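Local coordinates for UPSTREAM OF FLC-like protein (DUF966) (Arabidopsis thaliana, PDB 6RSN) that polymerises through its DIX-like domain, interprets polarity cues and can influence cell division orientation, and positively regulates auxin biosynthesis and signalling, at residues 6-17 against 84-92. The protein carries 1 engineered substitution. Sequence-based numbering, arbitrary orientation.
Sequences VPVVYYLSRNGR and QEYVLKGSQ. With SO4 (sulfate ion), chain B.
Six backbone hydrogen bonds join V9, Y11 and S13 to Y86, L88, G90 and Q92, making strands 6-13 and 86-92 parallel neighbours whose short axes differ by 22°. V9, Y11 and S13 each use both N and O, which gives the alternating ladder of parallel pairing. It runs from V9 N to Y86 O (3.0 Å, nearly straight) to Q92 N on S13 O (2.9 Å). Carbonyls of V9, Y11, L88 and G90 also take CA-H...O contacts, so each is approached twice.

Apolar contacts cover the buried face. CG1 of V8, anti to its own backbone N, meets L88 CD1 at 3.9 Å, while its other methyl faces Y86 CB. V6 CG2 meets the Y86 ring obliquely, 3.9 Å from CE2, and the ring takes P7 O at its edge; Q84 NE2 donates to Y86 OH. Y10 and L88 meet through their CB atoms, whereas the Y10 ring turns away and its hydroxyl bonds to R47.

On the other, partly exposed face, Y11 presents its ring edge to V87 CG1, 3.8 Å from CE1. The extended K89 chain passes S13 and brings CE to 3.5 Å from NH2 of R17, a poorly ordered residue whose NH1 lies over one face of the Y11 ring, offset toward the rim. The like-charged R17 and K89 side chains cross at about a right angle; K89 also makes a cation-pi contact with W69.

Beyond the ladder, one water donates to both R14 O and Q92 O. R14 NH2 donates to O4 of a sulfate, probably from the crystallisation liquor, with a weaker bond to O1; R47 binds the same ion.

In this DIX-like domain of ubiquitin-like fold, 86-92 is the middle strand of the five-stranded mixed sheet, with 6-13 beside it; strand 22-27 runs antiparallel beside 6-13 and strand 55-63 antiparallel beside 86-92.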
ATOM      1  N   VAL A   6       5.449 -10.816   2.752  1.00 39.79           N
ATOM      2  CA  VAL A   6       5.621 -10.319   1.406  1.00 39.66           C
ATOM      3  C   VAL A   6       6.238  -8.928   1.437  1.00 36.96           C
ATOM      4  O   VAL A   6       5.985  -8.128   2.355  1.00 33.60           O
ATOM      5  CB  VAL A   6       4.339 -10.363   0.556  1.00 42.28           C
ATOM      6  CG1 VAL A   6       3.780 -11.774   0.426  1.00 43.53           C
ATOM      7  CG2 VAL A   6       3.274  -9.402   1.020  1.00 38.95           C
ATOM      8  N   PRO A   7       7.040  -8.633   0.400  1.00 37.69           N
ATOM      9  CA  PRO A   7       7.648  -7.309   0.259  1.00 36.78           C
ATOM     10  C   PRO A   7       6.637  -6.283  -0.248  1.00 34.65           C
ATOM     11  O   PRO A   7       5.926  -6.541  -1.200  1.00 33.11           O
ATOM     12  CB  PRO A   7       8.740  -7.575  -0.797  1.00 40.17           C
ATOM     13  CG  PRO A   7       8.216  -8.783  -1.650  1.00 42.26           C
ATOM     14  CD  PRO A   7       7.399  -9.602  -0.675  1.00 41.43           C
ATOM     15  N   VAL A   8       6.574  -5.109   0.391  1.00 29.68           N
ATOM     16  CA  VAL A   8       5.681  -4.045  -0.081  1.00 27.89           C
ATOM     17  C   VAL A   8       6.473  -2.763  -0.228  1.00 26.67           C
ATOM     18  O   VAL A   8       7.167  -2.363   0.713  1.00 28.20           O
ATOM     19  CB  VAL A   8       4.486  -3.871   0.871  1.00 26.76           C
ATOM     20  CG1 VAL A   8       3.577  -2.726   0.422  1.00 24.77           C
ATOM     21  CG2 VAL A   8       3.675  -5.175   0.985  1.00 29.16           C
ATOM     22  N   VAL A   9       6.345  -2.075  -1.374  1.00 25.63           N
ATOM     23  CA  VAL A   9       6.923  -0.742  -1.539  1.00 24.57           C
ATOM     24  C   VAL A   9       5.757   0.243  -1.495  1.00 22.76           C
ATOM     25  O   VAL A   9       4.739  -0.019  -2.121  1.00 22.62           O
ATOM     26  CB  VAL A   9       7.727  -0.594  -2.853  1.00 27.53           C
ATOM     27  CG1 VAL A   9       8.070   0.865  -3.191  1.00 26.88           C
ATOM     28  CG2 VAL A   9       9.034  -1.407  -2.819  1.00 28.18           C
ATOM     29  N   TYR A  10       5.914   1.345  -0.742  1.00 21.83           N
ATOM     30  CA  TYR A  10       4.851   2.360  -0.786  1.00 22.37           C
ATOM     31  C   TYR A  10       5.431   3.763  -0.956  1.00 22.05           C
ATOM     32  O   TYR A  10       6.502   4.122  -0.419  1.00 22.01           O
ATOM     33  CB  TYR A  10       3.896   2.272   0.428  1.00 21.49           C
ATOM     34  CG  TYR A  10       4.491   2.604   1.782  1.00 21.06           C
ATOM     35  CD1 TYR A  10       5.093   1.627   2.557  1.00 21.00           C
ATOM     36  CD2 TYR A  10       4.496   3.907   2.265  1.00 21.08           C
ATOM     37  CE1 TYR A  10       5.644   1.925   3.804  1.00 23.51           C
ATOM     38  CE2 TYR A  10       5.031   4.226   3.512  1.00 23.48           C
ATOM     39  CZ  TYR A  10       5.649   3.239   4.262  1.00 22.82           C
ATOM     40  OH  TYR A  10       6.187   3.564   5.486  1.00 25.10           O
ATOM     41  N   TYR A  11       4.686   4.618  -1.682  1.00 23.11           N
ATOM     42  CA  TYR A  11       5.018   6.019  -1.900  1.00 23.83           C
ATOM     43  C   TYR A  11       4.030   6.871  -1.109  1.00 23.10           C
ATOM     44  O   TYR A  11       2.839   6.549  -1.063  1.00 25.79           O
ATOM     45  CB  TYR A  11       4.778   6.387  -3.369  1.00 23.58           C
ATOM     46  CG  TYR A  11       5.781   5.763  -4.302  1.00 25.72           C
ATOM     47  CD1 TYR A  11       5.588   4.463  -4.749  1.00 25.65           C
ATOM     48  CD2 TYR A  11       6.897   6.474  -4.720  1.00 26.27           C
ATOM     49  CE1 TYR A  11       6.498   3.912  -5.636  1.00 28.93           C
ATOM     50  CE2 TYR A  11       7.837   5.912  -5.592  1.00 30.43           C
ATOM     51  CZ  TYR A  11       7.612   4.625  -6.038  1.00 29.58           C
ATOM     52  OH  TYR A  11       8.480   3.978  -6.889  1.00 33.12           O
ATOM     53  N   LEU A  12       4.532   7.820  -0.322  1.00 21.67           N
ATOM     54  CA  LEU A  12       3.565   8.732   0.307  1.00 22.05           C
ATOM     55  C   LEU A  12       3.550  10.023  -0.489  1.00 26.00           C
ATOM     56  O   LEU A  12       4.607  10.525  -0.880  1.00 25.90           O
ATOM     57  CB  LEU A  12       4.014   9.105   1.728  1.00 23.33           C
ATOM     58  CG  LEU A  12       4.081   7.912   2.658  1.00 22.47           C
ATOM     59  CD1 LEU A  12       4.495   8.387   4.068  1.00 25.25           C
ATOM     60  CD2 LEU A  12       2.702   7.203   2.695  1.00 23.39           C
ATOM     61  N   SER A  13       2.351  10.574  -0.671  1.00 23.07           N
ATOM     62  CA  SER A  13       2.206  11.749  -1.509  1.00 27.80           C
ATOM     63  C   SER A  13       1.581  12.804  -0.637  1.00 31.21           C
ATOM     64  O   SER A  13       0.507  12.571  -0.096  1.00 29.29           O
ATOM     65  CB  SER A  13       1.293  11.399  -2.695  1.00 29.70           C
ATOM     66  OG  SER A  13       1.023  12.579  -3.450  1.00 35.20           O
ATOM     67  N   ARG A  14       2.249  13.953  -0.481  1.00 34.69           N
ATOM     68  CA  ARG A  14       1.651  15.004   0.315  1.00 47.84           C
ATOM     69  C   ARG A  14       1.211  16.136  -0.617  1.00 59.78           C
ATOM     70  O   ARG A  14       0.061  16.181  -1.066  1.00 61.81           O
ATOM     71  CB  ARG A  14       2.637  15.398   1.413  1.00 50.66           C
ATOM     72  CG  ARG A  14       2.946  14.267   2.380  1.00 51.80           C
ATOM     73  CD  ARG A  14       4.004  14.835   3.307  1.00 65.04           C
ATOM     74  NE  ARG A  14       4.397  14.026   4.456  1.00 70.36           N
ATOM     75  CZ  ARG A  14       5.243  12.989   4.426  1.00 74.43           C
ATOM     76  NH1 ARG A  14       5.777  12.575   3.287  1.00 74.87           N
ATOM     77  NH2 ARG A  14       5.535  12.352   5.548  1.00 74.07           N
ATOM     78  N   ASN A  15       2.162  17.018  -0.932  1.00 70.25           N
ATOM     79  CA  ASN A  15       1.980  18.060  -1.932  1.00 78.51           C
ATOM     80  C   ASN A  15       2.128  17.439  -3.320  1.00 88.52           C
ATOM     81  O   ASN A  15       1.579  17.940  -4.300  1.00 90.71           O
ATOM     82  CB  ASN A  15       3.001  19.180  -1.725  1.00 76.93           C
ATOM     83  CG  ASN A  15       3.070  19.588  -0.272  1.00 77.26           C
ATOM     84  OD1 ASN A  15       2.086  20.076   0.274  1.00 86.61           O
ATOM     85  ND2 ASN A  15       4.204  19.370   0.373  1.00 74.95           N
ATOM     86  N   GLY A  16       2.889  16.341  -3.382  1.00 90.92           N
ATOM     87  CA  GLY A  16       3.200  15.681  -4.636  1.00 89.04           C
ATOM     88  C   GLY A  16       4.472  14.856  -4.495  1.00 92.49           C
ATOM     89  O   GLY A  16       5.393  15.002  -5.294  1.00102.55           O
ATOM     90  N   ARG A  17       4.515  14.047  -3.430  1.00 86.50           N
ATOM     91  CA  ARG A  17       5.414  12.909  -3.307  1.00 85.07           C
ATOM     92  C   ARG A  17       6.868  13.347  -3.167  1.00 80.12           C
ATOM     93  O   ARG A  17       7.746  12.723  -3.762  1.00 76.54           O
ATOM     94  CB  ARG A  17       5.244  11.952  -4.493  1.00 86.10           C
ATOM     95  CG  ARG A  17       4.497  10.670  -4.143  1.00 85.65           C
ATOM     96  CD  ARG A  17       4.941   9.704  -5.274  1.00 87.34           C
ATOM     97  NE  ARG A  17       3.807   9.453  -6.183  1.00 90.52           N
ATOM     98  CZ  ARG A  17       3.842   8.611  -7.235  1.00 92.96           C
ATOM     99  NH1 ARG A  17       4.932   7.898  -7.503  1.00 92.01           N
ATOM    100  NH2 ARG A  17       2.795   8.512  -8.033  1.00 96.14           N
ATOM    101  N   GLN A  84       5.225 -10.574  -8.514  1.00 83.32           N
ATOM    102  CA  GLN A  84       4.811 -10.625  -7.115  1.00 78.93           C
ATOM    103  C   GLN A  84       5.174  -9.323  -6.405  1.00 72.33           C
ATOM    104  O   GLN A  84       5.401  -9.321  -5.195  1.00 69.68           O
ATOM    105  CB  GLN A  84       5.416 -11.821  -6.376  1.00 87.05           C
ATOM    106  CG  GLN A  84       4.381 -12.838  -5.914  1.00 93.89           C
ATOM    107  CD  GLN A  84       3.545 -12.358  -4.749  1.00 95.76           C
ATOM    108  OE1 GLN A  84       4.061 -11.996  -3.689  1.00 96.50           O
ATOM    109  NE2 GLN A  84       2.233 -12.367  -4.936  1.00 95.18           N
ATOM    110  N   GLU A  85       5.214  -8.235  -7.187  1.00 64.41           N
ATOM    111  CA  GLU A  85       5.606  -6.913  -6.730  1.00 57.64           C
ATOM    112  C   GLU A  85       4.362  -6.128  -6.322  1.00 49.42           C
ATOM    113  O   GLU A  85       3.434  -5.985  -7.145  1.00 46.93           O
ATOM    114  CB  GLU A  85       6.275  -6.167  -7.876  1.00 60.27           C
ATOM    115  CG  GLU A  85       7.389  -5.257  -7.427  1.00 60.57           C
ATOM    116  CD  GLU A  85       7.991  -4.545  -8.621  1.00 63.75           C
ATOM    117  OE1 GLU A  85       8.802  -5.179  -9.312  1.00 66.40           O
ATOM    118  OE2 GLU A  85       7.627  -3.361  -8.872  1.00 65.13           O
ATOM    119  N   TYR A  86       4.385  -5.659  -5.059  1.00 40.55           N
ATOM    120  CA  TYR A  86       3.303  -4.885  -4.463  1.00 33.89           C
ATOM    121  C   TYR A  86       3.788  -3.458  -4.298  1.00 29.58           C
ATOM    122  O   TYR A  86       4.801  -3.220  -3.623  1.00 30.84           O
ATOM    123  CB  TYR A  86       2.836  -5.411  -3.102  1.00 32.55           C
ATOM    124  CG  TYR A  86       2.172  -6.764  -3.160  1.00 34.69           C
ATOM    125  CD1 TYR A  86       0.880  -6.900  -3.644  1.00 34.65           C
ATOM    126  CD2 TYR A  86       2.840  -7.891  -2.709  1.00 37.35           C
ATOM    127  CE1 TYR A  86       0.242  -8.126  -3.691  1.00 37.53           C
ATOM    128  CE2 TYR A  86       2.233  -9.140  -2.764  1.00 40.69           C
ATOM    129  CZ  TYR A  86       0.928  -9.247  -3.229  1.00 39.68           C
ATOM    130  OH  TYR A  86       0.325 -10.470  -3.298  1.00 41.56           O
ATOM    131  N   VAL A  87       3.052  -2.529  -4.952  1.00 27.00           N
ATOM    132  CA  VAL A  87       3.433  -1.116  -4.922  1.00 25.93           C
ATOM    133  C   VAL A  87       2.173  -0.346  -4.590  1.00 25.45           C
ATOM    134  O   VAL A  87       1.189  -0.448  -5.331  1.00 26.10           O
ATOM    135  CB  VAL A  87       4.012  -0.585  -6.263  1.00 27.60           C
ATOM    136  CG1 VAL A  87       4.291   0.900  -6.176  1.00 29.18           C
ATOM    137  CG2 VAL A  87       5.272  -1.323  -6.732  1.00 29.41           C
ATOM    138  N   LEU A  88       2.251   0.433  -3.505  1.00 23.08           N
ATOM    139  CA  LEU A  88       1.091   1.186  -3.064  1.00 22.82           C
ATOM    140  C   LEU A  88       1.460   2.661  -3.081  1.00 20.57           C
ATOM    141  O   LEU A  88       2.632   3.043  -3.027  1.00 21.22           O
ATOM    142  CB  LEU A  88       0.788   0.823  -1.605  1.00 23.83           C
ATOM    143  CG  LEU A  88       0.573  -0.661  -1.266  1.00 29.81           C
ATOM    144  CD1 LEU A  88       0.184  -0.832   0.183  1.00 28.54           C
ATOM    145  CD2 LEU A  88      -0.426  -1.374  -2.157  1.00 30.07           C
ATOM    146  N   LYS A  89       0.405   3.489  -2.972  1.00 20.27           N
ATOM    147  CA  LYS A  89       0.560   4.921  -2.781  1.00 20.73           C
ATOM    148  C   LYS A  89      -0.408   5.299  -1.670  1.00 20.71           C
ATOM    149  O   LYS A  89      -1.548   4.899  -1.645  1.00 20.15           O
ATOM    150  CB  LYS A  89       0.267   5.702  -4.051  1.00 22.92           C
ATOM    151  CG  LYS A  89       0.398   7.224  -3.952  1.00 28.25           C
ATOM    152  CD  LYS A  89      -0.159   7.765  -5.258  1.00 35.38           C
ATOM    153  CE  LYS A  89       0.273   9.137  -5.656  1.00 43.17           C
ATOM    154  NZ  LYS A  89      -0.772   9.690  -6.568  1.00 44.07           N
ATOM    155  N   GLY A  90       0.126   5.968  -0.631  1.00 18.93           N
ATOM    156  CA  GLY A  90      -0.754   6.643   0.330  1.00 17.50           C
ATOM    157  C   GLY A  90      -0.810   8.115   0.009  1.00 19.21           C
ATOM    158  O   GLY A  90       0.219   8.792   0.030  1.00 19.89           O
ATOM    159  N   SER A  91      -2.043   8.599  -0.196  1.00 18.40           N
ATOM    160  CA  SER A  91      -2.231   9.990  -0.611  1.00 20.19           C
ATOM    161  C   SER A  91      -2.703  10.729   0.632  1.00 18.32           C
ATOM    162  O   SER A  91      -3.691  10.314   1.234  1.00 18.35           O
ATOM    163  CB  SER A  91      -3.291  10.025  -1.689  1.00 24.28           C
ATOM    164  OG  SER A  91      -2.767   9.457  -2.888  1.00 25.00           O
ATOM    165  N   GLN A  92      -2.019  11.813   1.012  1.00 19.18           N
ATOM    166  CA  GLN A  92      -2.400  12.474   2.271  1.00 20.07           C
ATOM    167  C   GLN A  92      -3.838  12.972   2.219  1.00 22.28           C
ATOM    168  O   GLN A  92      -4.198  13.696   1.274  1.00 22.78           O
ATOM    169  CB  GLN A  92      -1.490  13.706   2.486  1.00 23.49           C
ATOM    170  CG  GLN A  92      -1.769  14.463   3.767  1.00 24.32           C
ATOM    171  CD  GLN A  92      -0.879  15.702   3.814  1.00 28.18           C
ATOM    172  OE1 GLN A  92      -0.378  16.186   2.800  1.00 30.30           O
ATOM    173  NE2 GLN A  92      -0.815  16.336   4.949  1.00 32.51           N
TER
HETATM  174  S   SO4 B 201       7.694   9.785   6.426  1.00 67.83           S
HETATM  175  O1  SO4 B 201       6.722  10.394   7.301  1.00 74.13           O
HETATM  176  O2  SO4 B 201       8.797   9.280   7.192  1.00 70.47           O
HETATM  177  O3  SO4 B 201       7.080   8.694   5.712  1.00 78.67           O
HETATM  178  O4  SO4 B 201       8.178  10.768   5.494  1.00 76.13           O
HETATM  179  O   HOH W   1      -2.287  14.877  -0.890  1.00 44.10           O